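Side-chain contacts in putative enoyl-CoA hydratase/isomerase (PDB 3ISA), which probably acts on acyl-CoA thioesters as a member of the enoyl-CoA hydratase/isomerase (crotonase) family, although its own reaction and substrate are not established: residues L7-E12 and E37-G42; R86-L91 and T144-D149; E170-R173 and D179-A182. One frame throughout, in Å; residues are numbered along the deposited sequence.

Contact 1 (L7-E12 and E37-G42); sequences LPLAIE and EALIDG
L9 and A38 meet with their beta carbons, L9 CB standing 3.9 Å from A38 CB where strand 9-13 runs beside helix 33-48. Alanine's single methyl suits a place where the strand comes this close to the helix. From CB the leucine reaches onward into the helix surface. With CG anti to the backbone N (chi1 -180°), the branch is carried toward the helix, where its two methyls find different partners. CD2 settles on the helix backbone, 3.4 Å from A38 O. That oxygen already accepts the amide of G42 in the regular helical bond, so it has a polar partner despite its hydrocarbon neighbour. CD1 goes instead to the next residue and lies 3.7 Å from L39 CD2; the two leucine side chains cross at about a right angle, L39 bringing its branched end back towards the strand.

Two residues further along the strand, on the same side of it, I11 extends CD1 to G42, reaching 4.1 Å from G42 CA. Glycine suits this place because, with no side chain, it lets the isoleucine methyl rest against the helix backbone itself. The helix segment therefore offers small residues, A38 and G42, one turn apart to the alternate residues L9 and I11. F20 of the neighbouring strand 17-22 touches both of these strand side chains. Strand 9-12 and helix 37-42 run 20° from parallel with axes 9.2 Å apart, the layering of helix on sheet expected in the crotonase fold.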
ATOM      1  N   LEU D   7      36.667  -3.008  24.778  1.00 23.69           N
ATOM      2  CA  LEU D   7      35.412  -2.321  24.899  1.00 22.27           C
ATOM      3  C   LEU D   7      35.280  -1.433  23.656  1.00 20.70           C
ATOM      4  O   LEU D   7      35.550  -0.236  23.736  1.00 21.88           O
ATOM      5  CB  LEU D   7      35.404  -1.484  26.184  1.00 24.93           C
ATOM      6  CG  LEU D   7      34.108  -0.787  26.624  1.00 20.59           C
ATOM      7  CD1 LEU D   7      33.098  -1.814  27.170  1.00 21.13           C
ATOM      8  CD2 LEU D   7      34.412   0.304  27.641  1.00 27.86           C
ATOM      9  N   PRO D   8      34.887  -2.020  22.500  1.00 19.79           N
ATOM     10  CA  PRO D   8      34.727  -1.200  21.285  1.00 20.56           C
ATOM     11  C   PRO D   8      33.520  -0.252  21.363  1.00 22.28           C
ATOM     12  O   PRO D   8      33.439   0.709  20.595  1.00 23.99           O
ATOM     13  CB  PRO D   8      34.526  -2.245  20.176  1.00 25.11           C
ATOM     14  CG  PRO D   8      33.917  -3.407  20.874  1.00 19.68           C
ATOM     15  CD  PRO D   8      34.587  -3.441  22.237  1.00 22.99           C
ATOM     16  N   LEU D   9      32.602  -0.542  22.284  1.00 19.09           N
ATOM     17  CA  LEU D   9      31.451   0.319  22.560  1.00 17.92           C
ATOM     18  C   LEU D   9      31.351   0.638  24.053  1.00 17.12           C
ATOM     19  O   LEU D   9      31.138  -0.269  24.872  1.00 17.86           O
ATOM     20  CB  LEU D   9      30.150  -0.365  22.107  1.00 18.79           C
ATOM     21  CG  LEU D   9      28.899   0.482  22.363  1.00 20.21           C
ATOM     22  CD1 LEU D   9      28.916   1.727  21.488  1.00 20.02           C
ATOM     23  CD2 LEU D   9      27.613  -0.341  22.169  1.00 22.21           C
ATOM     24  N   ALA D  10      31.464   1.916  24.403  1.00 18.23           N
ATOM     25  CA  ALA D  10      31.263   2.328  25.794  1.00 20.11           C
ATOM     26  C   ALA D  10      29.828   2.765  25.942  1.00 22.00           C
ATOM     27  O   ALA D  10      29.305   3.489  25.084  1.00 20.61           O
ATOM     28  CB  ALA D  10      32.188   3.469  26.171  1.00 21.23           C
ATOM     29  N   ILE D  11      29.180   2.329  27.019  1.00 19.47           N
ATOM     30  CA  ILE D  11      27.809   2.759  27.295  1.00 18.29           C
ATOM     31  C   ILE D  11      27.721   3.439  28.673  1.00 20.64           C
ATOM     32  O   ILE D  11      28.037   2.832  29.694  1.00 19.99           O
ATOM     33  CB  ILE D  11      26.760   1.619  27.168  1.00 20.58           C
ATOM     34  CG1 ILE D  11      26.916   0.841  25.845  1.00 20.08           C
ATOM     35  CG2 ILE D  11      25.321   2.201  27.332  1.00 24.19           C
ATOM     36  CD1 ILE D  11      26.113  -0.503  25.791  1.00 17.81           C
ATOM     37  N   GLU D  12      27.334   4.709  28.674  1.00 19.87           N
ATOM     38  CA  GLU D  12      27.043   5.435  29.902  1.00 22.71           C
ATOM     39  C   GLU D  12      25.533   5.412  30.123  1.00 24.95           C
ATOM     40  O   GLU D  12      24.767   5.847  29.263  1.00 23.80           O
ATOM     41  CB  GLU D  12      27.544   6.880  29.812  1.00 23.53           C
ATOM     42  CG  GLU D  12      27.135   7.757  30.998  1.00 27.64           C
ATOM     43  CD  GLU D  12      27.235   9.264  30.714  1.00 39.51           C
ATOM     44  OE1 GLU D  12      28.101   9.691  29.919  1.00 47.99           O
ATOM     45  OE2 GLU D  12      26.440  10.027  31.300  1.00 48.13           O
ATOM     46  N   GLU D  37      27.528  -5.817  16.693  1.00 16.00           N
ATOM     47  CA  GLU D  37      26.806  -6.667  17.656  1.00 17.97           C
ATOM     48  C   GLU D  37      26.637  -6.025  19.046  1.00 18.06           C
ATOM     49  O   GLU D  37      25.595  -6.175  19.674  1.00 18.85           O
ATOM     50  CB  GLU D  37      27.420  -8.064  17.769  1.00 21.68           C
ATOM     51  CG  GLU D  37      27.299  -8.931  16.513  1.00 19.82           C
ATOM     52  CD  GLU D  37      25.881  -9.042  15.938  1.00 22.54           C
ATOM     53  OE1 GLU D  37      24.922  -9.331  16.686  1.00 20.95           O
ATOM     54  OE2 GLU D  37      25.745  -8.866  14.707  1.00 21.66           O
ATOM     55  N   ALA D  38      27.664  -5.312  19.503  1.00 16.13           N
ATOM     56  CA  ALA D  38      27.612  -4.559  20.750  1.00 19.88           C
ATOM     57  C   ALA D  38      26.559  -3.443  20.715  1.00 18.48           C
ATOM     58  O   ALA D  38      25.860  -3.205  21.712  1.00 14.61           O
ATOM     59  CB  ALA D  38      28.985  -3.970  21.050  1.00 20.01           C
ATOM     60  N   LEU D  39      26.465  -2.757  19.573  1.00 17.53           N
ATOM     61  CA  LEU D  39      25.468  -1.719  19.369  1.00 18.06           C
ATOM     62  C   LEU D  39      24.056  -2.299  19.362  1.00 14.51           C
ATOM     63  O   LEU D  39      23.175  -1.768  19.998  1.00 16.52           O
ATOM     64  CB  LEU D  39      25.738  -0.973  18.069  1.00 16.13           C
ATOM     65  CG  LEU D  39      26.829   0.105  18.218  1.00 16.12           C
ATOM     66  CD1 LEU D  39      27.497   0.400  16.854  1.00 19.82           C
ATOM     67  CD2 LEU D  39      26.295   1.372  18.864  1.00 17.17           C
ATOM     68  N   ILE D  40      23.869  -3.409  18.662  1.00 16.20           N
ATOM     69  CA  ILE D  40      22.582  -4.075  18.622  1.00 12.97           C
ATOM     70  C   ILE D  40      22.130  -4.505  20.030  1.00 17.26           C
ATOM     71  O   ILE D  40      20.983  -4.248  20.404  1.00 17.84           O
ATOM     72  CB  ILE D  40      22.615  -5.283  17.636  1.00 15.45           C
ATOM     73  CG1 ILE D  40      22.615  -4.765  16.180  1.00 16.77           C
ATOM     74  CG2 ILE D  40      21.421  -6.172  17.843  1.00 20.44           C
ATOM     75  CD1 ILE D  40      22.891  -5.806  15.113  1.00 18.34           C
ATOM     76  N   ASP D  41      23.035  -5.153  20.780  1.00 19.01           N
ATOM     77  CA  ASP D  41      22.765  -5.544  22.161  0.50 19.14           C
ATOM     78  C   ASP D  41      22.390  -4.352  23.050  1.00 18.95           C
ATOM     79  O   ASP D  41      21.390  -4.411  23.783  1.00 15.87           O
ATOM     80  CB  ASP D  41      23.964  -6.311  22.727  0.50 16.62           C
ATOM     81  CG  ASP D  41      24.102  -7.712  22.130  0.50 13.62           C
ATOM     82  OD1 ASP D  41      23.166  -8.173  21.430  0.50 35.24           O
ATOM     83  OD2 ASP D  41      25.140  -8.364  22.362  0.50 33.34           O
ATOM     84  N   GLY D  42      23.178  -3.269  22.963  1.00 16.76           N
ATOM     85  CA  GLY D  42      22.940  -2.056  23.744  1.00 18.80           C
ATOM     86  C   GLY D  42      21.611  -1.383  23.425  1.00 17.20           C
ATOM     87  O   GLY D  42      20.869  -1.000  24.336  1.00 16.85           O
TER

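Contact 2 (R86-L91 and T144-D149); sequences RIEMLL and TRRFRD
E88 and R146 join two helices of the crotonase fold, 77-95 and 144-151, through a buried two-pronged salt bridge. The backbones stay well apart, the nearest CA atoms of L91 and R146 being 9.8 Å from each other, so long side chains have to span the gap.

In helix 144-151, T144 and R145 precede the bridging residue and face other partners: T144 packs on L160 of helix 153-161, while R145 forms a salt bridge with D220 of helix 217-229. R146 then leaves its helix toward helix 77-95. Its chain runs extended through chi2, and the bend at chi3, with the rotation about chi4, presents the guanidinium end-on to the glutamate. The carboxylate comes from the opposite direction, and its plane is 26° from that of the guanidinium. E88 also hydrogen-bonds Q92 through OE2, a second-shell contact that probably helps fix the carboxylate. Arginine suits the site because NH1 and NH2 can serve both oxygens at once, satisfying two buried charges together. L91 supplies a nonpolar neighbour: its CB lies over one guanidinium face, 3.5 Å from R146 NH2, and the two side chains cross at about a right angle.

F147 faces other neighbours and sets its ring edge-to-face with F176. R148 and D149 close the segment with a side-on pair of their own, R148 NE and NH2 both donating to D149 OD1 from the same face of the carboxylate, with R148 NH2 3.0 Å from D149 OD1.

Across the main bridge the bonds are nearly straight, and each oxygen is met on its syn side. R146 NH2 lies 2.8 Å from E88 OE1, at an N-H...O angle of 168°. R146 NH1 lies 2.8 Å from E88 OE2, at 175°.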
ATOM      1  N   ARG D  86      23.511  -7.256   9.279  1.00 17.65           N
ATOM      2  CA  ARG D  86      23.465  -6.884  10.689  1.00 16.48           C
ATOM      3  C   ARG D  86      23.552  -5.357  10.879  1.00 18.13           C
ATOM      4  O   ARG D  86      22.875  -4.806  11.738  1.00 14.53           O
ATOM      5  CB  ARG D  86      24.521  -7.658  11.502  1.00 14.92           C
ATOM      6  CG  ARG D  86      24.315  -9.211  11.531  1.00 16.92           C
ATOM      7  CD  ARG D  86      22.998  -9.632  12.193  1.00 17.44           C
ATOM      8  NE  ARG D  86      23.085  -9.516  13.655  1.00 18.23           N
ATOM      9  CZ  ARG D  86      22.040  -9.565  14.482  1.00 16.80           C
ATOM     10  NH1 ARG D  86      20.812  -9.708  13.991  1.00 15.39           N
ATOM     11  NH2 ARG D  86      22.221  -9.472  15.798  1.00 17.51           N
ATOM     12  N   ILE D  87      24.376  -4.685  10.075  1.00 17.34           N
ATOM     13  CA  ILE D  87      24.398  -3.215  10.054  1.00 17.60           C
ATOM     14  C   ILE D  87      23.001  -2.662   9.724  1.00 16.12           C
ATOM     15  O   ILE D  87      22.479  -1.830  10.460  1.00 15.89           O
ATOM     16  CB  ILE D  87      25.501  -2.656   9.102  1.00 13.99           C
ATOM     17  CG1 ILE D  87      26.889  -2.868   9.731  1.00 17.81           C
ATOM     18  CG2 ILE D  87      25.293  -1.161   8.834  1.00 18.58           C
ATOM     19  CD1 ILE D  87      28.070  -2.677   8.766  1.00 18.97           C
ATOM     20  N   GLU D  88      22.373  -3.146   8.653  1.00 14.21           N
ATOM     21  CA  GLU D  88      21.021  -2.647   8.314  1.00 16.35           C
ATOM     22  C   GLU D  88      19.993  -2.961   9.409  1.00 16.50           C
ATOM     23  O   GLU D  88      19.126  -2.140   9.688  1.00 16.67           O
ATOM     24  CB  GLU D  88      20.553  -3.162   6.945  1.00 20.96           C
ATOM     25  CG  GLU D  88      19.134  -2.694   6.479  1.00 17.86           C
ATOM     26  CD  GLU D  88      18.968  -1.157   6.351  1.00 24.11           C
ATOM     27  OE1 GLU D  88      19.947  -0.394   6.495  1.00 22.74           O
ATOM     28  OE2 GLU D  88      17.830  -0.706   6.107  1.00 23.53           O
ATOM     29  N   MET D  89      20.108  -4.135  10.042  1.00 14.61           N
ATOM     30  CA  MET D  89      19.222  -4.478  11.139  1.00 12.29           C
ATOM     31  C   MET D  89      19.409  -3.479  12.313  1.00 16.85           C
ATOM     32  O   MET D  89      18.432  -2.991  12.890  1.00 16.64           O
ATOM     33  CB  MET D  89      19.377  -5.952  11.543  1.00 16.13           C
ATOM     34  CG  MET D  89      18.798  -6.949  10.480  1.00 18.65           C
ATOM     35  SD  MET D  89      19.089  -8.721  10.821  1.00 10.50           S
ATOM     36  CE  MET D  89      17.851  -8.996  12.063  1.00 21.97           C
ATOM     37  N   LEU D  90      20.661  -3.136  12.600  1.00 15.57           N
ATOM     38  CA  LEU D  90      20.983  -2.121  13.592  1.00 17.80           C
ATOM     39  C   LEU D  90      20.381  -0.755  13.230  1.00 14.93           C
ATOM     40  O   LEU D  90      19.738  -0.116  14.080  1.00 13.44           O
ATOM     41  CB  LEU D  90      22.502  -1.990  13.768  1.00 15.23           C
ATOM     42  CG  LEU D  90      22.947  -0.802  14.643  1.00 17.83           C
ATOM     43  CD1 LEU D  90      22.443  -0.899  16.111  1.00 16.94           C
ATOM     44  CD2 LEU D  90      24.468  -0.589  14.566  1.00 21.70           C
ATOM     45  N   LEU D  91      20.565  -0.331  11.982  1.00 15.88           N
ATOM     46  CA  LEU D  91      20.069   0.983  11.533  1.00 15.20           C
ATOM     47  C   LEU D  91      18.539   1.074  11.671  1.00 17.38           C
ATOM     48  O   LEU D  91      17.990   2.093  12.089  1.00 16.03           O
ATOM     49  CB  LEU D  91      20.528   1.250  10.089  1.00 10.14           C
ATOM     50  CG  LEU D  91      22.043   1.288   9.887  1.00 14.78           C
ATOM     51  CD1 LEU D  91      22.388   1.415   8.407  1.00 17.05           C
ATOM     52  CD2 LEU D  91      22.652   2.422  10.712  1.00 18.99           C
ATOM     53  N   THR D 144      19.694   4.149   1.717  1.00 20.06           N
ATOM     54  CA  THR D 144      19.339   4.991   0.574  1.00 19.20           C
ATOM     55  C   THR D 144      18.007   5.724   0.756  1.00 15.32           C
ATOM     56  O   THR D 144      17.945   6.959   0.642  1.00 16.48           O
ATOM     57  CB  THR D 144      19.378   4.166  -0.757  1.00 15.57           C
ATOM     58  OG1 THR D 144      20.632   3.459  -0.864  1.00 21.06           O
ATOM     59  CG2 THR D 144      19.167   5.097  -1.961  1.00 20.72           C
ATOM     60  N   ARG D 145      16.946   4.976   1.058  1.00 15.83           N
ATOM     61  CA  ARG D 145      15.619   5.566   1.218  1.00 14.74           C
ATOM     62  C   ARG D 145      15.514   6.446   2.452  1.00 19.44           C
ATOM     63  O   ARG D 145      14.824   7.472   2.416  1.00 20.29           O
ATOM     64  CB  ARG D 145      14.549   4.480   1.293  1.00 14.97           C
ATOM     65  CG  ARG D 145      14.337   3.746  -0.031  1.00 15.03           C
ATOM     66  CD  ARG D 145      13.027   2.984   0.022  1.00 21.43           C
ATOM     67  NE  ARG D 145      12.820   2.153  -1.169  1.00 24.57           N
ATOM     68  CZ  ARG D 145      13.327   0.940  -1.350  1.00 30.51           C
ATOM     69  NH1 ARG D 145      14.125   0.385  -0.419  1.00 20.75           N
ATOM     70  NH2 ARG D 145      13.047   0.289  -2.478  1.00 19.61           N
ATOM     71  N   ARG D 146      16.190   6.050   3.537  1.00 17.95           N
ATOM     72  CA  ARG D 146      16.223   6.892   4.750  1.00 16.20           C
ATOM     73  C   ARG D 146      16.903   8.215   4.483  1.00 15.59           C
ATOM     74  O   ARG D 146      16.426   9.269   4.946  1.00 15.18           O
ATOM     75  CB  ARG D 146      16.860   6.175   5.949  1.00 19.93           C
ATOM     76  CG  ARG D 146      15.914   5.125   6.604  1.00 18.78           C
ATOM     77  CD  ARG D 146      16.501   4.499   7.916  1.00 20.25           C
ATOM     78  NE  ARG D 146      17.828   3.933   7.668  1.00 18.27           N
ATOM     79  CZ  ARG D 146      18.075   2.693   7.241  1.00 19.58           C
ATOM     80  NH1 ARG D 146      17.094   1.808   7.063  1.00 17.75           N
ATOM     81  NH2 ARG D 146      19.326   2.325   7.026  1.00 16.05           N
ATOM     82  N   PHE D 147      17.995   8.186   3.728  1.00 15.75           N
ATOM     83  CA  PHE D 147      18.649   9.440   3.378  1.00 19.25           C
ATOM     84  C   PHE D 147      17.741  10.297   2.484  1.00 21.84           C
ATOM     85  O   PHE D 147      17.595  11.498   2.723  1.00 19.98           O
ATOM     86  CB  PHE D 147      20.019   9.190   2.762  1.00 15.61           C
ATOM     87  CG  PHE D 147      20.804  10.449   2.486  1.00 21.42           C
ATOM     88  CD1 PHE D 147      21.272  11.239   3.533  1.00 23.47           C
ATOM     89  CD2 PHE D 147      21.087  10.826   1.169  1.00 19.43           C
ATOM     90  CE1 PHE D 147      22.003  12.405   3.270  1.00 26.23           C
ATOM     91  CE2 PHE D 147      21.819  11.967   0.895  1.00 21.19           C
ATOM     92  CZ  PHE D 147      22.276  12.760   1.941  1.00 22.10           C
ATOM     93  N   ARG D 148      17.071   9.655   1.524  1.00 20.76           N
ATOM     94  CA  ARG D 148      16.060  10.302   0.688  1.00 20.12           C
ATOM     95  C   ARG D 148      14.947  11.000   1.497  1.00 21.41           C
ATOM     96  O   ARG D 148      14.618  12.157   1.231  1.00 20.48           O
ATOM     97  CB  ARG D 148      15.453   9.289  -0.284  1.00 17.46           C
ATOM     98  CG  ARG D 148      14.327   9.860  -1.155  1.00 20.12           C
ATOM     99  CD  ARG D 148      13.436   8.733  -1.604  1.00 24.62           C
ATOM    100  NE  ARG D 148      12.699   8.139  -0.491  1.00 26.48           N
ATOM    101  CZ  ARG D 148      11.995   7.015  -0.595  1.00 29.31           C
ATOM    102  NH1 ARG D 148      11.940   6.369  -1.763  1.00 23.93           N
ATOM    103  NH2 ARG D 148      11.340   6.538   0.458  1.00 25.84           N
ATOM    104  N   ASP D 149      14.415  10.303   2.501  1.00 18.96           N
ATOM    105  CA  ASP D 149      13.330  10.798   3.355  1.00 19.85           C
ATOM    106  C   ASP D 149      13.703  12.075   4.098  1.00 22.87           C
ATOM    107  O   ASP D 149      12.840  12.916   4.352  1.00 21.11           O
ATOM    108  CB  ASP D 149      12.897   9.722   4.346  1.00 15.96           C
ATOM    109  CG  ASP D 149      12.108   8.595   3.689  1.00 23.26           C
ATOM    110  OD1 ASP D 149      11.785   8.666   2.484  1.00 18.47           O
ATOM    111  OD2 ASP D 149      11.775   7.632   4.390  1.00 25.25           O
TER

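Contact 3 (E170-R173 and D179-A182); sequences EARR and DCAA
The guanidinium of R172 has the sulfur of C180 over one face and D179 OD1 at its edge, in the guanidinium plane. C180 SG sits 3.6 Å above that plane, offset toward the rim on the NH1 side, and is 3.7 Å from R172 NH1. C180 CB follows, 3.8 Å from R172 NH1, so the cysteine offers a compact, polarisable surface to a flat cation. The aspartate meets the edge differently: the carboxylate and guanidinium planes are 86° apart, almost perpendicular, and the paired atoms R172 NE and D179 OD1 are 3.6 Å from each other. That is a long salt bridge without a hydrogen bond, and its attraction is probably modest at this exposed position.

Two bends in the arginine chain, at chi2 and chi3 (-84°), fold the guanidinium back beside the aspartate, and the two side chains lie alongside each other, pointing the same way. Arginine suits this place because its long aliphatic part can leave the helix while the head still turns to a neighbour. D179 has a second task. Its OD1 accepts the amide of the next residue, C180 N to D179 OD1 being 2.8 Å at 131°, through the anti lone pair. This somewhat bent local bond probably helps hold the carboxylate near the arginine. On the helix side, R172 NH2 also has a weak, long ion pair with D169.

R172 belongs to the end of helix 168-173, and D179 and C180 lie on a short, weakly bonded strand at the margin of the six-stranded sheet of the crotonase fold, next to strand 122-125. The chain between them turns back through V177, which the side chains of A171 and R172 both touch and which shares a backbone hydrogen bond with A171.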
ATOM      1  N   GLU D 170      26.721  22.302   3.822  1.00 27.61           N
ATOM      2  CA  GLU D 170      25.792  21.606   2.930  1.00 30.13           C
ATOM      3  C   GLU D 170      24.825  20.729   3.706  1.00 28.94           C
ATOM      4  O   GLU D 170      23.620  20.774   3.445  1.00 31.75           O
ATOM      5  CB  GLU D 170      26.498  20.777   1.849  1.00 28.96           C
ATOM      6  CG  GLU D 170      25.477  20.179   0.865  1.00 31.43           C
ATOM      7  CD  GLU D 170      26.059  19.444  -0.338  1.00 39.35           C
ATOM      8  OE1 GLU D 170      27.296  19.455  -0.544  1.00 44.81           O
ATOM      9  OE2 GLU D 170      25.247  18.847  -1.087  1.00 41.05           O
ATOM     10  N   ALA D 171      25.347  19.957   4.668  1.00 28.46           N
ATOM     11  CA  ALA D 171      24.496  19.123   5.541  1.00 27.37           C
ATOM     12  C   ALA D 171      23.391  19.936   6.232  1.00 24.18           C
ATOM     13  O   ALA D 171      22.235  19.503   6.285  1.00 27.60           O
ATOM     14  CB  ALA D 171      25.352  18.381   6.561  1.00 25.42           C
ATOM     15  N   ARG D 172      23.739  21.134   6.710  1.00 29.04           N
ATOM     16  CA  ARG D 172      22.761  22.043   7.311  1.00 30.23           C
ATOM     17  C   ARG D 172      21.707  22.552   6.315  1.00 29.96           C
ATOM     18  O   ARG D 172      20.507  22.499   6.613  1.00 30.35           O
ATOM     19  CB  ARG D 172      23.444  23.212   8.050  1.00 34.99           C
ATOM     20  CG  ARG D 172      22.592  23.776   9.194  1.00 41.16           C
ATOM     21  CD  ARG D 172      22.696  25.298   9.331  1.00 60.27           C
ATOM     22  NE  ARG D 172      23.853  25.721  10.115  1.00 70.28           N
ATOM     23  CZ  ARG D 172      25.000  26.168   9.603  1.00 81.34           C
ATOM     24  NH1 ARG D 172      25.988  26.527  10.413  1.00 84.04           N
ATOM     25  NH2 ARG D 172      25.167  26.263   8.290  1.00 79.89           N
ATOM     26  N   ARG D 173      22.171  23.016   5.147  1.00 33.40           N
ATOM     27  CA  ARG D 173      21.287  23.511   4.095  0.50 30.73           C
ATOM     28  C   ARG D 173      20.222  22.496   3.675  1.00 30.67           C
ATOM     29  O   ARG D 173      19.044  22.846   3.583  1.00 32.10           O
ATOM     30  CB  ARG D 173      22.104  23.976   2.889  0.50 33.30           C
ATOM     31  CG  ARG D 173      22.500  25.452   2.946  0.50 37.15           C
ATOM     32  CD  ARG D 173      23.889  25.715   2.363  0.50 35.40           C
ATOM     33  NE  ARG D 173      24.208  24.877   1.207  0.50 31.09           N
ATOM     34  CZ  ARG D 173      25.445  24.540   0.846  0.50 20.63           C
ATOM     35  NH1 ARG D 173      25.644  23.763  -0.209  0.50 24.07           N
ATOM     36  NH2 ARG D 173      26.486  24.964   1.554  0.50 26.41           N
ATOM     37  N   ASP D 179      21.676  21.636  13.205  1.00 28.73           N
ATOM     38  CA  ASP D 179      22.570  22.763  13.294  1.00 36.00           C
ATOM     39  C   ASP D 179      23.982  22.260  13.450  1.00 34.79           C
ATOM     40  O   ASP D 179      24.220  21.069  13.701  1.00 27.77           O
ATOM     41  CB  ASP D 179      22.207  23.665  14.482  1.00 37.85           C
ATOM     42  CG  ASP D 179      22.361  25.143  14.152  1.00 54.02           C
ATOM     43  OD1 ASP D 179      23.458  25.554  13.701  1.00 49.89           O
ATOM     44  OD2 ASP D 179      21.374  25.887  14.332  1.00 61.98           O
ATOM     45  N   CYS D 180      24.919  23.184  13.280  1.00 32.72           N
ATOM     46  CA  CYS D 180      26.301  22.944  13.590  1.00 34.06           C
ATOM     47  C   CYS D 180      26.549  23.388  15.019  1.00 37.92           C
ATOM     48  O   CYS D 180      25.954  24.361  15.485  1.00 38.66           O
ATOM     49  CB  CYS D 180      27.194  23.683  12.605  1.00 37.66           C
ATOM     50  SG  CYS D 180      26.980  23.022  10.948  1.00 41.19           S
ATOM     51  N   ALA D 181      27.400  22.651  15.723  1.00 34.52           N
ATOM     52  CA  ALA D 181      27.677  22.936  17.122  1.00 33.75           C
ATOM     53  C   ALA D 181      29.031  22.377  17.501  1.00 34.84           C
ATOM     54  O   ALA D 181      29.326  21.202  17.247  1.00 31.38           O
ATOM     55  CB  ALA D 181      26.590  22.353  18.022  1.00 34.08           C
ATOM     56  N   ALA D 182      29.853  23.235  18.106  1.00 34.38           N
ATOM     57  CA  ALA D 182      31.151  22.836  18.637  1.00 33.46           C
ATOM     58  C   ALA D 182      30.929  21.806  19.740  1.00 31.43           C
ATOM     59  O   ALA D 182      29.867  21.793  20.376  1.00 35.76           O
ATOM     60  CB  ALA D 182      31.903  24.060  19.182  1.00 36.92           C
TER

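Overall arrangement
The three contacts follow one another along the chain, each closing before the next opens. Contacts 1 and 2 have centres 19 Å apart and meet directly: helix 33-48 lies against helix 77-95, where E37 and R86 form a salt bridge and L39 and I40 pack on L90. Contacts 1 and 3 reach the same six-stranded sheet at its outermost strands within this chain, 9-13 and 179-180, and their centres are 27 Å apart. Contact 3 does not touch contact 2, the nearest atoms being about 7 Å apart. Together they link helices to each other and to both margins of the sheet in one crotonase-like chain.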